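N-acylethanolamine-hydrolyzing acid amidase subunit beta (Caenorhabditis elegans, PDB 6DY3) is the beta subunit of a lysosomal amidase that probably degrades bioactive fatty acid amides such as N-palmitoylethanolamine to ethanolamine and free fatty acids. Local coordinates at residues 168-172 with 173-177. Residues are numbered along the deposited sequence; the frame is centred on the assembly and turned at random.
Sequences KKQGD and DRRIT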
ATOM      1  N   LYS B 168      -4.971 -14.173 -16.452  1.00 39.00           N
ATOM      2  CA  LYS B 168      -3.678 -13.633 -16.045  1.00 41.44           C
ATOM      3  C   LYS B 168      -3.416 -13.885 -14.567  1.00 41.23           C
ATOM      4  O   LYS B 168      -2.264 -14.087 -14.168  1.00 44.76           O
ATOM      5  CB  LYS B 168      -3.612 -12.137 -16.360  1.00 41.90           C
ATOM      6  CG  LYS B 168      -2.238 -11.519 -16.140  1.00 42.87           C
ATOM      7  CD  LYS B 168      -1.283 -11.904 -17.252  1.00 47.87           C
ATOM      8  CE  LYS B 168       0.122 -11.361 -17.013  1.00 49.20           C
ATOM      9  NZ  LYS B 168       0.172  -9.874 -17.046  1.00 49.51           N
ATOM     10  N   LYS B 169      -4.463 -13.873 -13.742  1.00 38.39           N
ATOM     11  CA  LYS B 169      -4.301 -14.197 -12.330  1.00 40.05           C
ATOM     12  C   LYS B 169      -3.857 -15.643 -12.149  1.00 43.84           C
ATOM     13  O   LYS B 169      -2.862 -15.920 -11.469  1.00 47.17           O
ATOM     14  CB  LYS B 169      -5.609 -13.930 -11.590  1.00 42.39           C
ATOM     15  CG  LYS B 169      -5.643 -14.399 -10.143  1.00 45.00           C
ATOM     16  CD  LYS B 169      -6.963 -14.028  -9.482  1.00 45.15           C
ATOM     17  CE  LYS B 169      -6.997 -14.439  -8.017  1.00 44.87           C
ATOM     18  NZ  LYS B 169      -8.301 -14.104  -7.379  1.00 44.75           N
ATOM     19  N   GLN B 170      -4.585 -16.582 -12.759  1.00 41.29           N
ATOM     20  CA  GLN B 170      -4.290 -17.998 -12.569  1.00 40.36           C
ATOM     21  C   GLN B 170      -2.914 -18.378 -13.092  1.00 41.60           C
ATOM     22  O   GLN B 170      -2.357 -19.393 -12.659  1.00 47.45           O
ATOM     23  CB  GLN B 170      -5.360 -18.850 -13.253  1.00 40.64           C
ATOM     24  CG  GLN B 170      -6.776 -18.538 -12.793  1.00 42.17           C
ATOM     25  CD  GLN B 170      -6.949 -18.711 -11.300  1.00 41.68           C
ATOM     26  OE1 GLN B 170      -6.457 -19.669 -10.718  1.00 43.15           O
ATOM     27  NE2 GLN B 170      -7.641 -17.773 -10.673  1.00 43.33           N
ATOM     28  N   GLY B 171      -2.354 -17.598 -14.009  1.00 38.92           N
ATOM     29  CA  GLY B 171      -1.032 -17.843 -14.544  1.00 39.71           C
ATOM     30  C   GLY B 171       0.070 -16.994 -13.945  1.00 42.24           C
ATOM     31  O   GLY B 171       1.189 -17.010 -14.469  1.00 43.05           O
ATOM     32  N   ASP B 172      -0.209 -16.247 -12.879  1.00 46.40           N
ATOM     33  CA  ASP B 172       0.804 -15.404 -12.249  1.00 44.94           C
ATOM     34  C   ASP B 172       1.771 -16.269 -11.449  1.00 48.22           C
ATOM     35  O   ASP B 172       1.379 -16.918 -10.472  1.00 51.11           O
ATOM     36  CB  ASP B 172       0.139 -14.363 -11.349  1.00 40.99           C
ATOM     37  CG  ASP B 172       1.116 -13.290 -10.861  1.00 39.74           C
ATOM     38  OD1 ASP B 172       2.338 -13.513 -10.932  1.00 41.29           O
ATOM     39  OD2 ASP B 172       0.665 -12.220 -10.402  1.00 40.29           O
ATOM     40  N   ASP B 173       3.038 -16.278 -11.864  1.00 49.18           N
ATOM     41  CA  ASP B 173       4.024 -17.126 -11.206  1.00 54.89           C
ATOM     42  C   ASP B 173       4.248 -16.711  -9.757  1.00 50.02           C
ATOM     43  O   ASP B 173       4.569 -17.557  -8.914  1.00 51.79           O
ATOM     44  CB  ASP B 173       5.341 -17.082 -11.981  1.00 62.36           C
ATOM     45  CG  ASP B 173       5.982 -18.448 -12.128  1.00 70.59           C
ATOM     46  OD1 ASP B 173       5.586 -19.386 -11.400  1.00 73.47           O
ATOM     47  OD2 ASP B 173       6.883 -18.584 -12.984  1.00 74.22           O
ATOM     48  N   ARG B 174       4.112 -15.418  -9.452  1.00 40.33           N
ATOM     49  CA  ARG B 174       4.216 -14.964  -8.068  1.00 36.00           C
ATOM     50  C   ARG B 174       3.131 -15.594  -7.205  1.00 35.75           C
ATOM     51  O   ARG B 174       3.400 -16.081  -6.101  1.00 33.19           O
ATOM     52  CB  ARG B 174       4.122 -13.442  -8.002  1.00 33.18           C
ATOM     53  CG  ARG B 174       5.239 -12.715  -8.725  1.00 32.29           C
ATOM     54  CD  ARG B 174       4.975 -11.218  -8.769  1.00 30.26           C
ATOM     55  NE  ARG B 174       3.709 -10.918  -9.430  1.00 31.04           N
ATOM     56  CZ  ARG B 174       3.180  -9.703  -9.529  1.00 27.64           C
ATOM     57  NH1 ARG B 174       3.805  -8.661  -9.001  1.00 24.81           N
ATOM     58  NH2 ARG B 174       2.020  -9.531 -10.151  1.00 27.72           N
ATOM     59  N   ARG B 175       1.889 -15.576  -7.690  1.00 37.06           N
ATOM     60  CA  ARG B 175       0.785 -16.123  -6.910  1.00 38.53           C
ATOM     61  C   ARG B 175       0.875 -17.639  -6.806  1.00 37.24           C
ATOM     62  O   ARG B 175       0.643 -18.207  -5.733  1.00 36.87           O
ATOM     63  CB  ARG B 175      -0.544 -15.702  -7.535  1.00 40.82           C
ATOM     64  CG  ARG B 175      -1.758 -16.022  -6.684  1.00 39.80           C
ATOM     65  CD  ARG B 175      -3.030 -15.431  -7.272  1.00 37.89           C
ATOM     66  NE  ARG B 175      -4.186 -15.754  -6.447  1.00 37.17           N
ATOM     67  CZ  ARG B 175      -4.884 -16.878  -6.555  1.00 43.13           C
ATOM     68  NH1 ARG B 175      -4.556 -17.790  -7.460  1.00 44.24           N
ATOM     69  NH2 ARG B 175      -5.917 -17.092  -5.757  1.00 49.76           N
ATOM     70  N   ILE B 176       1.220 -18.313  -7.905  1.00 35.03           N
ATOM     71  CA  ILE B 176       1.322 -19.772  -7.889  1.00 38.01           C
ATOM     72  C   ILE B 176       2.400 -20.222  -6.911  1.00 35.40           C
ATOM     73  O   ILE B 176       2.198 -21.144  -6.112  1.00 32.79           O
ATOM     74  CB  ILE B 176       1.594 -20.306  -9.309  1.00 40.55           C
ATOM     75  CG1 ILE B 176       0.435 -19.948 -10.245  1.00 42.58           C
ATOM     76  CG2 ILE B 176       1.817 -21.817  -9.282  1.00 37.93           C
ATOM     77  CD1 ILE B 176       0.754 -20.131 -11.708  1.00 43.16           C
ATOM     78  N   THR B 177       3.572 -19.590  -6.973  1.00 37.26           N
ATOM     79  CA  THR B 177       4.677 -19.992  -6.114  1.00 39.43           C
ATOM     80  C   THR B 177       4.333 -19.798  -4.644  1.00 39.41           C
ATOM     81  O   THR B 177       4.580 -20.681  -3.815  1.00 46.07           O
ATOM     82  CB  THR B 177       5.930 -19.203  -6.484  1.00 40.66           C
ATOM     83  OG1 THR B 177       6.285 -19.490  -7.842  1.00 43.65           O
ATOM     84  CG2 THR B 177       7.091 -19.553  -5.559  1.00 38.91           C
TER
HETATM   85  O   HOH W   1      -2.592 -18.274  -9.267  1.00 35.20           O
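Lys169 sets its CE over one face of the Arg175 guanidinium, 3.3 Å above that plane and offset toward the rim, with its CG alongside Arg175 CD. Lys169 is extended beyond CG, which brings a methylene rather than its ammonium onto the face; Lys169 NZ, 4.2 Å from Arg175 NH2, is answered by a salt bridge to Glu161, and Arg175 NE donates to Val160 O. A water in the guanidinium plane accepts from Arg175 NH1 at 2.7 Å and donates to Lys169 O, joining the end of helix 166-170 to the start of helix 173-185.

Between these helices the chain turns at Gly171 and restarts at Asp172, the N-cap of the second helix. With CG anti to the backbone N (chi1 -170°), the carboxylate turns back over the first helical turn. Asp172 OD1 accepts Arg174 N at 3.0 Å, from above the carboxylate plane, and takes Arg174 NE at 3.3 Å through its syn lone pair. Arg174 NH2 reaches Asp172 OD2 at 3.0 Å, completing a side-on grip with the two planes 31° apart; Thr162 OG1 also bonds OD2. An asparagine here would probably cost Arg174 one of its two carboxylate partners and the two-nitrogen grip on NE and NH2. Ile176 N closes the first turn on Asp172 O at 2.9 Å, while Ile176 CD1 packs beside Gln170 O.

Arg174 also salt-bridges Asp20 and donates to Asn163, probably important for activity; its side chain comes within about 5 Å (nearest atoms) of that of Cys1, the probable nucleophile of this Ntn-hydrolase fold. The geometry is consistent with a second-shell role for Asp172: one buried carboxylate starts a helix and, with Asp20 and Asn163, helps to fix an arginine bordering the active site.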